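Local coordinates for T-cell surface glycoprotein CD1A1 antigen (Gallus gallus, PDB 3JVG) that probably presents lipid antigens to T cells, as other members of the MHC-I-like CD1 family do, at residues Lys9-Ala14 and Gln92-Cys97; Ser5-Leu10 and Arg106-Ile111; Cys97-Asn102 and Ile165-Ile170. All coordinates share one frame; numbering follows the deposited sequence.

How the interactions relate
All three contacts lie in the MHC-I-like domain. Interactions 1 and 2 share strand 6-18 and belong to one antiparallel sheet: interaction 1 is direct strand pairing through backbone hydrogen bonds, whereas interaction 2 spans strand 89-99, lying between its two segments, mainly through side chains. Their centres are about 8 Å apart, and Gly96 N of the first meets Phe108 O of the second at 3.0 Å. Interaction 3 takes the end of strand 89-99 to helix 148-172 through apolar packing, an arginine face and, beside them, a disulfide. Each mixes buried and exposed residues, but the most exposed ends differ: Leu10 in the first, Arg106 and Arg167 in the others.

Interaction 1: Lys9-Ala14 and Gln92-Cys97; sequences KLLHFA and QSSIGC
Ser93 OG is gripped by two groups: His12 ND1 comes within 2.8 Å of it, and the hydroxyl OH of Tyr71 on helix 58-82 forms a second hydrogen bond. The oxygen lies near the plane of the imidazole, at its edge; the His12-Ser93 bond is distinctly bent (137°), and either member could be the donor. Tyr71 and Phe75 of the same helix also meet the His12 ring edge-to-face, so its rotation is constrained by both polar and aromatic neighbours.

Beneath this pair, the backbones run antiparallel, with axes 4.5 Å apart at closest approach. His12 N donates to Ser93 O over 2.9 Å, while Ser93 N returns the bond to His12 O; Leu10 and Ile95 make the second hydrogen-bonded pair. There Leu10 N to Ile95 O is short, 2.7 Å, and nearly straight at 170°. Leu10, His12, Ser93 and Ile95 all project from the sheet face that meets helix 58-82, and Ile95 also touches helix 148-172. Sheet floor and helical walls together are the groove architecture of MHC-I-like proteins, here of the CD1 type.

The other face carries Lys9, Leu11, Phe13, Gln92 and Ser94. Leu11 CD2 approaches Ser94 OG at 3.6 Å, that hydroxyl being anti to its own backbone N (chi1 179°), while Phe13 CB rests against Gln92 CG at 3.7 Å. This face meets the chain of another protein, presumably beta-2-microglobulin: OE1 and NE2 of Gln92 hydrogen-bond to that chain, and Lys9 NZ forms a salt bridge with one of its acidic side chains.

The chemistry is thus two-sided: a linkage from the buried His12 and Ser93 to Tyr71 ties the floor to a helix, whereas the opposite face spends its longer polar groups on the partner subunit.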
loop_
_atom_site.group_PDB
_atom_site.type_symbol
_atom_site.label_atom_id
_atom_site.label_comp_id
_atom_site.label_asym_id
_atom_site.label_seq_id
_atom_site.Cartn_x
_atom_site.Cartn_y
_atom_site.Cartn_z
ATOM N N LYS A 9 -11.046 -3.120 -4.496
ATOM C CA LYS A 9 -11.058 -2.579 -3.166
ATOM C C LYS A 9 -11.156 -1.048 -3.105
ATOM O O LYS A 9 -10.350 -0.321 -3.729
ATOM C CB LYS A 9 -9.798 -3.004 -2.411
ATOM C CG LYS A 9 -9.842 -2.692 -0.969
ATOM C CD LYS A 9 -8.442 -2.771 -0.334
ATOM C CE LYS A 9 -7.943 -4.149 -0.092
ATOM N NZ LYS A 9 -6.418 -4.123 -0.069
ATOM N N LEU A 10 -12.099 -0.563 -2.330
ATOM C CA LEU A 10 -12.229 0.865 -2.129
ATOM C C LEU A 10 -11.814 1.171 -0.715
ATOM O O LEU A 10 -12.370 0.587 0.244
ATOM C CB LEU A 10 -13.675 1.312 -2.325
ATOM C CG LEU A 10 -14.311 1.016 -3.703
ATOM C CD1 LEU A 10 -15.791 1.454 -3.690
ATOM C CD2 LEU A 10 -13.530 1.740 -4.865
ATOM N N LEU A 11 -10.916 2.130 -0.582
ATOM C CA LEU A 11 -10.388 2.539 0.700
ATOM C C LEU A 11 -10.813 3.984 0.969
ATOM O O LEU A 11 -10.736 4.890 0.082
ATOM C CB LEU A 11 -8.876 2.481 0.606
ATOM C CG LEU A 11 -8.158 1.135 0.432
ATOM C CD1 LEU A 11 -6.608 1.351 0.559
ATOM C CD2 LEU A 11 -8.697 -0.035 1.496
ATOM N N HIS A 12 -11.217 4.250 2.184
ATOM C CA HIS A 12 -11.545 5.614 2.566
ATOM C C HIS A 12 -10.933 5.888 3.946
ATOM O O HIS A 12 -10.761 4.958 4.784
ATOM C CB HIS A 12 -13.066 5.746 2.527
ATOM C CG HIS A 12 -13.680 6.610 3.600
ATOM N ND1 HIS A 12 -14.078 6.104 4.829
ATOM C CD2 HIS A 12 -14.074 7.913 3.588
ATOM C CE1 HIS A 12 -14.648 7.066 5.536
ATOM N NE2 HIS A 12 -14.647 8.176 4.814
ATOM N N PHE A 13 -10.530 7.130 4.184
ATOM C CA PHE A 13 -10.103 7.486 5.541
ATOM C C PHE A 13 -10.495 8.896 5.828
ATOM O O PHE A 13 -10.658 9.701 4.898
ATOM C CB PHE A 13 -8.614 7.312 5.790
ATOM C CG PHE A 13 -7.702 8.008 4.775
ATOM C CD1 PHE A 13 -7.168 9.267 5.049
ATOM C CD2 PHE A 13 -7.326 7.352 3.596
ATOM C CE1 PHE A 13 -6.329 9.893 4.171
ATOM C CE2 PHE A 13 -6.460 7.974 2.679
ATOM C CZ PHE A 13 -5.968 9.241 2.974
ATOM N N ALA A 14 -10.638 9.195 7.124
ATOM C CA ALA A 14 -11.086 10.514 7.578
ATOM C C ALA A 14 -10.479 10.868 8.926
ATOM O O ALA A 14 -10.581 10.112 9.906
ATOM C CB ALA A 14 -12.609 10.561 7.646
ATOM N N GLN A 92 -11.433 4.758 9.203
ATOM C CA GLN A 92 -11.177 4.201 7.902
ATOM C C GLN A 92 -12.250 3.188 7.474
ATOM O O GLN A 92 -12.917 2.536 8.340
ATOM C CB GLN A 92 -9.765 3.571 7.877
ATOM C CG GLN A 92 -8.628 4.523 8.272
ATOM C CD GLN A 92 -7.415 3.754 8.789
ATOM O OE1 GLN A 92 -7.307 3.540 9.994
ATOM N NE2 GLN A 92 -6.576 3.226 7.872
ATOM N N SER A 93 -12.432 3.060 6.151
ATOM C CA SER A 93 -13.240 1.972 5.576
ATOM C C SER A 93 -12.475 1.259 4.517
ATOM O O SER A 93 -11.753 1.902 3.769
ATOM C CB SER A 93 -14.522 2.435 4.828
ATOM O OG SER A 93 -15.126 3.531 5.390
ATOM N N SER A 94 -12.743 -0.043 4.388
ATOM C CA SER A 94 -12.194 -0.895 3.326
ATOM C C SER A 94 -13.403 -1.666 2.841
ATOM O O SER A 94 -14.061 -2.358 3.642
ATOM C CB SER A 94 -11.151 -1.821 3.918
ATOM O OG SER A 94 -10.563 -2.702 2.973
ATOM N N ILE A 95 -13.736 -1.537 1.541
ATOM C CA ILE A 95 -14.978 -2.097 1.044
ATOM C C ILE A 95 -14.718 -2.718 -0.298
ATOM O O ILE A 95 -14.068 -2.068 -1.155
ATOM C CB ILE A 95 -16.058 -0.980 0.835
ATOM C CG1 ILE A 95 -16.241 -0.129 2.103
ATOM C CG2 ILE A 95 -17.423 -1.601 0.549
ATOM C CD1 ILE A 95 -17.337 0.996 1.929
ATOM N N GLY A 96 -15.224 -3.930 -0.524
ATOM C CA GLY A 96 -14.940 -4.569 -1.810
ATOM C C GLY A 96 -15.322 -6.034 -1.930
ATOM O O GLY A 96 -16.115 -6.524 -1.136
ATOM N N CYS A 97 -14.729 -6.733 -2.903
ATOM C CA CYS A 97 -15.026 -8.128 -3.121
ATOM C C CYS A 97 -13.856 -8.734 -3.810
ATOM O O CYS A 97 -13.072 -8.011 -4.445
ATOM C CB CYS A 97 -16.301 -8.327 -3.966
ATOM S SG CYS A 97 -16.232 -7.479 -5.605
#

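Interaction 2: Ser5-Leu10 and Arg106-Ile111; sequences SHMLKL and RTFFDI
Phe108 meets Lys9 and Met7 at different parts of its ring, and these are the close-packed part of the contact. Lys9 CG lies at the ring edge, in its plane, 3.7 Å from Phe108 CE2, and the two side chains cross at about a right angle. On the CE1 side, Met7 CE approaches Phe108 CE1 at 3.9 Å from an oblique direction. Met7 SD stands 5.4 Å from the centroid of the Phe108 ring, on a line 59° off its normal, which makes this a Met-aromatic contact with the sulfur neither squarely above the ring nor in its plane. The carbonyl oxygen of Leu8 adds an oblique approach to Phe108 CZ.

Such reach is needed because the segments are next-but-one strands of the antiparallel sheet that forms the floor of an MHC-I-like groove domain. Strand 89-99 runs between them, so they point almost the same way, 16° apart, with their axes 9.2 Å from each other at closest approach. Phe108 places CG between backbone N and carbonyl carbon (chi1 51°), and its ring passes across the intervening strand at Gly96, which has no side chain to block the way.

The exposed flank lies beyond the methionine methyl group and is touched at one close point. There Met7 CE reaches the edge of the Arg106 guanidinium, near its plane, 3.3 Å from Arg106 NH2; this exposed arginine otherwise stays apart from the 5-10 segment. Its NE forms a salt bridge with Glu98 on the intervening strand. Lys9, by contrast, gives only its aliphatic part to Phe108: the chain bends at chi3 and takes the amine away from the ring.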
loop_
_atom_site.group_PDB
_atom_site.type_symbol
_atom_site.label_atom_id
_atom_site.label_comp_id
_atom_site.label_asym_id
_atom_site.label_seq_id
_atom_site.Cartn_x
_atom_site.Cartn_y
_atom_site.Cartn_z
ATOM N N SER A 5 -7.010 -15.426 -8.748
ATOM C CA SER A 5 -7.607 -14.449 -7.759
ATOM C C SER A 5 -7.521 -12.942 -8.109
ATOM O O SER A 5 -6.445 -12.416 -8.389
ATOM C CB SER A 5 -7.103 -14.726 -6.337
ATOM O OG SER A 5 -7.153 -13.576 -5.500
ATOM N N HIS A 6 -8.673 -12.263 -8.043
ATOM C CA HIS A 6 -8.758 -10.812 -8.242
ATOM C C HIS A 6 -9.602 -10.112 -7.187
ATOM O O HIS A 6 -10.502 -10.695 -6.593
ATOM C CB HIS A 6 -9.355 -10.522 -9.620
ATOM C CG HIS A 6 -8.501 -11.016 -10.739
ATOM N ND1 HIS A 6 -8.669 -12.263 -11.301
ATOM C CD2 HIS A 6 -7.425 -10.464 -11.350
ATOM C CE1 HIS A 6 -7.748 -12.449 -12.229
ATOM N NE2 HIS A 6 -6.991 -11.368 -12.288
ATOM N N MET A 7 -9.337 -8.832 -7.005
ATOM C CA MET A 7 -9.932 -8.071 -5.925
ATOM C C MET A 7 -10.159 -6.640 -6.363
ATOM O O MET A 7 -9.304 -6.021 -6.979
ATOM C CB MET A 7 -8.993 -8.097 -4.720
ATOM C CG MET A 7 -9.291 -7.094 -3.631
ATOM S SD MET A 7 -8.274 -7.337 -2.132
ATOM C CE MET A 7 -9.046 -8.789 -1.435
ATOM N N LEU A 8 -11.300 -6.113 -5.986
ATOM C CA LEU A 8 -11.630 -4.735 -6.207
ATOM C C LEU A 8 -11.759 -4.205 -4.799
ATOM O O LEU A 8 -12.570 -4.782 -4.018
ATOM C CB LEU A 8 -12.993 -4.612 -6.920
ATOM C CG LEU A 8 -13.483 -3.187 -7.134
ATOM C CD1 LEU A 8 -12.328 -2.423 -7.678
ATOM C CD2 LEU A 8 -14.511 -3.219 -8.116
ATOM N N LYS A 9 -11.046 -3.120 -4.496
ATOM C CA LYS A 9 -11.058 -2.579 -3.166
ATOM C C LYS A 9 -11.156 -1.048 -3.105
ATOM O O LYS A 9 -10.350 -0.321 -3.729
ATOM C CB LYS A 9 -9.798 -3.004 -2.411
ATOM C CG LYS A 9 -9.842 -2.692 -0.969
ATOM C CD LYS A 9 -8.442 -2.771 -0.334
ATOM C CE LYS A 9 -7.943 -4.149 -0.092
ATOM N NZ LYS A 9 -6.418 -4.123 -0.069
ATOM N N LEU A 10 -12.099 -0.563 -2.330
ATOM C CA LEU A 10 -12.229 0.865 -2.129
ATOM C C LEU A 10 -11.814 1.171 -0.715
ATOM O O LEU A 10 -12.370 0.587 0.244
ATOM C CB LEU A 10 -13.675 1.312 -2.325
ATOM C CG LEU A 10 -14.311 1.016 -3.703
ATOM C CD1 LEU A 10 -15.791 1.454 -3.690
ATOM C CD2 LEU A 10 -13.530 1.740 -4.865
ATOM N N ARG A 106 -15.647 -13.575 -2.199
ATOM C CA ARG A 106 -15.530 -13.078 -0.829
ATOM C C ARG A 106 -15.839 -11.596 -0.860
ATOM O O ARG A 106 -15.369 -10.891 -1.760
ATOM C CB ARG A 106 -14.154 -13.356 -0.227
ATOM C CG ARG A 106 -13.979 -12.801 1.237
ATOM C CD ARG A 106 -12.571 -13.069 1.768
ATOM N NE ARG A 106 -11.625 -12.106 1.210
ATOM C CZ ARG A 106 -11.258 -10.977 1.802
ATOM N NH1 ARG A 106 -11.742 -10.628 3.000
ATOM N NH2 ARG A 106 -10.389 -10.197 1.183
ATOM N N THR A 107 -16.649 -11.119 0.090
ATOM C CA THR A 107 -16.973 -9.707 0.165
ATOM C C THR A 107 -16.450 -9.189 1.481
ATOM O O THR A 107 -16.256 -9.962 2.417
ATOM C CB THR A 107 -18.523 -9.413 0.126
ATOM O OG1 THR A 107 -19.155 -9.997 1.291
ATOM C CG2 THR A 107 -19.141 -9.875 -1.153
ATOM N N PHE A 108 -16.210 -7.880 1.561
ATOM C CA PHE A 108 -15.766 -7.297 2.810
ATOM C C PHE A 108 -16.277 -5.895 2.941
ATOM O O PHE A 108 -16.379 -5.168 1.937
ATOM C CB PHE A 108 -14.229 -7.329 2.958
ATOM C CG PHE A 108 -13.463 -6.772 1.765
ATOM C CD1 PHE A 108 -13.132 -7.584 0.707
ATOM C CD2 PHE A 108 -13.018 -5.449 1.764
ATOM C CE1 PHE A 108 -12.416 -7.096 -0.372
ATOM C CE2 PHE A 108 -12.262 -4.934 0.719
ATOM C CZ PHE A 108 -11.976 -5.758 -0.393
ATOM N N PHE A 109 -16.631 -5.516 4.166
ATOM C CA PHE A 109 -16.986 -4.124 4.403
ATOM C C PHE A 109 -16.667 -3.935 5.889
ATOM O O PHE A 109 -17.421 -4.391 6.756
ATOM C CB PHE A 109 -18.480 -3.873 4.070
ATOM C CG PHE A 109 -18.972 -2.422 4.257
ATOM C CD1 PHE A 109 -20.280 -2.096 3.868
ATOM C CD2 PHE A 109 -18.162 -1.414 4.751
ATOM C CE1 PHE A 109 -20.782 -0.783 3.986
ATOM C CE2 PHE A 109 -18.632 -0.118 4.898
ATOM C CZ PHE A 109 -19.969 0.208 4.515
ATOM N N ASP A 110 -15.498 -3.321 6.129
ATOM C CA ASP A 110 -14.961 -3.099 7.447
ATOM C C ASP A 110 -14.739 -1.601 7.682
ATOM O O ASP A 110 -14.297 -0.848 6.778
ATOM C CB ASP A 110 -13.616 -3.812 7.623
ATOM C CG ASP A 110 -13.747 -5.330 7.570
ATOM O OD1 ASP A 110 -13.708 -5.879 6.465
ATOM O OD2 ASP A 110 -13.834 -5.979 8.652
ATOM N N ILE A 111 -15.046 -1.190 8.902
ATOM C CA ILE A 111 -14.713 0.110 9.403
ATOM C C ILE A 111 -13.708 0.009 10.549
ATOM O O ILE A 111 -13.812 -0.847 11.461
ATOM C CB ILE A 111 -15.973 0.861 9.729
ATOM C CG1 ILE A 111 -16.811 0.970 8.404
ATOM C CG2 ILE A 111 -15.651 2.187 10.358
ATOM C CD1 ILE A 111 -18.200 1.382 8.579
#

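Interaction 3: Cys97-Asn102 and Ile165-Ile170; sequences CELQSN and ILRLFI
Leu99 is the chief bump on the strand side, and Leu166, Arg167 and Ile170 form the hollow that takes it on the helix. Its CB lies 3.8 Å from Leu166 CD2. Its CD1 comes within 3.7 Å of Arg167 NH2, and the same methyl makes a looser contact with Ile170 CD1. Arg167 acts as a flat lid: Leu99 CD1 sits over one face of the guanidinium, offset toward the rim, while CD2 also lies near that group, and the two side chains cross at about a right angle.

The complementary bump is Leu166, whose CD2 fits against the strand backbone between the inward-pointing Cys97 and Leu99. With CG anti to the backbone N (chi1 -179°), the side chain reaches that backbone, where CD2 is 3.7 Å from Leu99 N and 3.9 Å from Cys97 O. Nearer the helix backbone, Leu166 CB packs against Cys97 SG at 4.2 Å. That sulfur is disulfide-bonded to Cys162, one helical turn before Leu166, so the covalent link and the leucine packing serve the same stretch of helix 148-172. A disulfide from the sheet floor to this helix is a familiar feature of MHC-I-like domains. The helix crosses the strand end obliquely, at -57° with 9.5 Å between axes at closest approach.

Glu98, between the two inward-pointing residues, turns away from the helix. Gln100 NE2 donates to Glu98 OE1 over 2.9 Å, meeting it from above the carboxylate plane.

Alternation at the strand end, carried on into the loop by Gln100, thus separates the chemistry: sulfur and aliphatic carbon make the helix-facing packing, with a guanidinium face covering its exposed rim, while the carboxylate and amide pair on the side turned from the helix.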
loop_
_atom_site.group_PDB
_atom_site.type_symbol
_atom_site.label_atom_id
_atom_site.label_comp_id
_atom_site.label_asym_id
_atom_site.label_seq_id
_atom_site.Cartn_x
_atom_site.Cartn_y
_atom_site.Cartn_z
ATOM N N CYS A 97 -14.729 -6.733 -2.903
ATOM C CA CYS A 97 -15.026 -8.128 -3.121
ATOM C C CYS A 97 -13.856 -8.734 -3.810
ATOM O O CYS A 97 -13.072 -8.011 -4.445
ATOM C CB CYS A 97 -16.301 -8.327 -3.966
ATOM S SG CYS A 97 -16.232 -7.479 -5.605
ATOM N N GLU A 98 -13.740 -10.059 -3.702
ATOM C CA GLU A 98 -12.653 -10.797 -4.291
ATOM C C GLU A 98 -13.245 -12.012 -5.002
ATOM O O GLU A 98 -14.177 -12.607 -4.506
ATOM C CB GLU A 98 -11.614 -11.181 -3.211
ATOM C CG GLU A 98 -10.549 -12.181 -3.640
ATOM C CD GLU A 98 -9.723 -12.802 -2.477
ATOM O OE1 GLU A 98 -9.161 -13.924 -2.679
ATOM O OE2 GLU A 98 -9.602 -12.177 -1.384
ATOM N N LEU A 99 -12.708 -12.340 -6.167
ATOM C CA LEU A 99 -13.130 -13.472 -6.947
ATOM C C LEU A 99 -11.967 -14.460 -7.000
ATOM O O LEU A 99 -10.918 -14.129 -7.537
ATOM C CB LEU A 99 -13.447 -13.029 -8.389
ATOM C CG LEU A 99 -14.752 -13.312 -9.158
ATOM C CD1 LEU A 99 -14.415 -13.581 -10.613
ATOM C CD2 LEU A 99 -15.660 -14.480 -8.641
ATOM N N GLN A 100 -12.137 -15.658 -6.451
ATOM C CA GLN A 100 -11.184 -16.751 -6.738
ATOM C C GLN A 100 -11.368 -17.350 -8.131
ATOM O O GLN A 100 -12.382 -17.077 -8.790
ATOM C CB GLN A 100 -11.240 -17.834 -5.670
ATOM C CG GLN A 100 -10.384 -17.493 -4.447
ATOM C CD GLN A 100 -11.203 -17.268 -3.185
ATOM O OE1 GLN A 100 -11.924 -18.171 -2.724
ATOM N NE2 GLN A 100 -11.080 -16.077 -2.600
ATOM N N SER A 101 -10.390 -18.139 -8.595
ATOM C CA SER A 101 -10.530 -18.873 -9.884
ATOM C C SER A 101 -11.662 -19.897 -9.776
ATOM O O SER A 101 -12.388 -20.113 -10.755
ATOM C CB SER A 101 -9.212 -19.521 -10.351
ATOM O OG SER A 101 -8.710 -20.476 -9.422
ATOM N N ASN A 102 -11.783 -20.503 -8.576
ATOM C CA ASN A 102 -12.980 -21.229 -8.082
ATOM C C ASN A 102 -14.271 -20.676 -8.715
ATOM O O ASN A 102 -15.097 -21.424 -9.214
ATOM C CB ASN A 102 -13.107 -21.090 -6.525
ATOM C CG ASN A 102 -12.387 -22.212 -5.723
ATOM O OD1 ASN A 102 -12.844 -22.648 -4.643
ATOM N ND2 ASN A 102 -11.252 -22.647 -6.232
ATOM N N ILE A 165 -19.007 -5.628 -11.439
ATOM C CA ILE A 165 -18.044 -4.630 -11.869
ATOM C C ILE A 165 -16.619 -5.212 -11.884
ATOM O O ILE A 165 -15.858 -4.981 -12.846
ATOM C CB ILE A 165 -18.096 -3.373 -11.028
ATOM C CG1 ILE A 165 -19.434 -2.662 -11.292
ATOM C CG2 ILE A 165 -16.877 -2.459 -11.360
ATOM C CD1 ILE A 165 -19.827 -1.585 -10.281
ATOM N N LEU A 166 -16.287 -5.983 -10.851
ATOM C CA LEU A 166 -15.020 -6.718 -10.836
ATOM C C LEU A 166 -14.811 -7.522 -12.139
ATOM O O LEU A 166 -13.784 -7.321 -12.812
ATOM C CB LEU A 166 -14.848 -7.618 -9.568
ATOM C CG LEU A 166 -13.535 -8.408 -9.457
ATOM C CD1 LEU A 166 -12.261 -7.532 -9.699
ATOM C CD2 LEU A 166 -13.357 -9.237 -8.168
ATOM N N ARG A 167 -15.778 -8.389 -12.504
ATOM C CA ARG A 167 -15.621 -9.267 -13.675
ATOM C C ARG A 167 -15.319 -8.431 -14.898
ATOM O O ARG A 167 -14.432 -8.757 -15.700
ATOM C CB ARG A 167 -16.867 -10.072 -13.979
ATOM C CG ARG A 167 -17.159 -11.076 -12.938
ATOM C CD ARG A 167 -18.234 -12.060 -13.398
ATOM N NE ARG A 167 -17.660 -13.376 -13.171
ATOM C CZ ARG A 167 -17.926 -14.156 -12.122
ATOM N NH1 ARG A 167 -18.835 -13.788 -11.208
ATOM N NH2 ARG A 167 -17.310 -15.337 -12.015
ATOM N N LEU A 168 -16.069 -7.350 -15.021
ATOM C CA LEU A 168 -15.907 -6.427 -16.107
ATOM C C LEU A 168 -14.543 -5.701 -16.102
ATOM O O LEU A 168 -13.958 -5.487 -17.169
ATOM C CB LEU A 168 -17.018 -5.423 -15.984
ATOM C CG LEU A 168 -16.825 -4.158 -16.764
ATOM C CD1 LEU A 168 -17.302 -4.389 -18.197
ATOM C CD2 LEU A 168 -17.698 -3.170 -16.065
ATOM N N PHE A 169 -14.060 -5.301 -14.919
ATOM C CA PHE A 169 -12.753 -4.631 -14.780
ATOM C C PHE A 169 -11.572 -5.588 -15.084
ATOM O O PHE A 169 -10.565 -5.175 -15.692
ATOM C CB PHE A 169 -12.597 -4.022 -13.364
ATOM C CG PHE A 169 -13.359 -2.717 -13.154
ATOM C CD1 PHE A 169 -14.154 -2.166 -14.169
ATOM C CD2 PHE A 169 -13.280 -2.037 -11.948
ATOM C CE1 PHE A 169 -14.818 -0.955 -13.990
ATOM C CE2 PHE A 169 -13.961 -0.813 -11.768
ATOM C CZ PHE A 169 -14.733 -0.274 -12.802
ATOM N N ILE A 170 -11.695 -6.850 -14.659
ATOM C CA ILE A 170 -10.726 -7.887 -15.051
ATOM C C ILE A 170 -10.572 -7.937 -16.587
ATOM O O ILE A 170 -9.452 -8.028 -17.097
ATOM C CB ILE A 170 -11.095 -9.286 -14.527
ATOM C CG1 ILE A 170 -11.120 -9.301 -12.990
ATOM C CG2 ILE A 170 -10.129 -10.376 -15.109
ATOM C CD1 ILE A 170 -11.715 -10.581 -12.409
#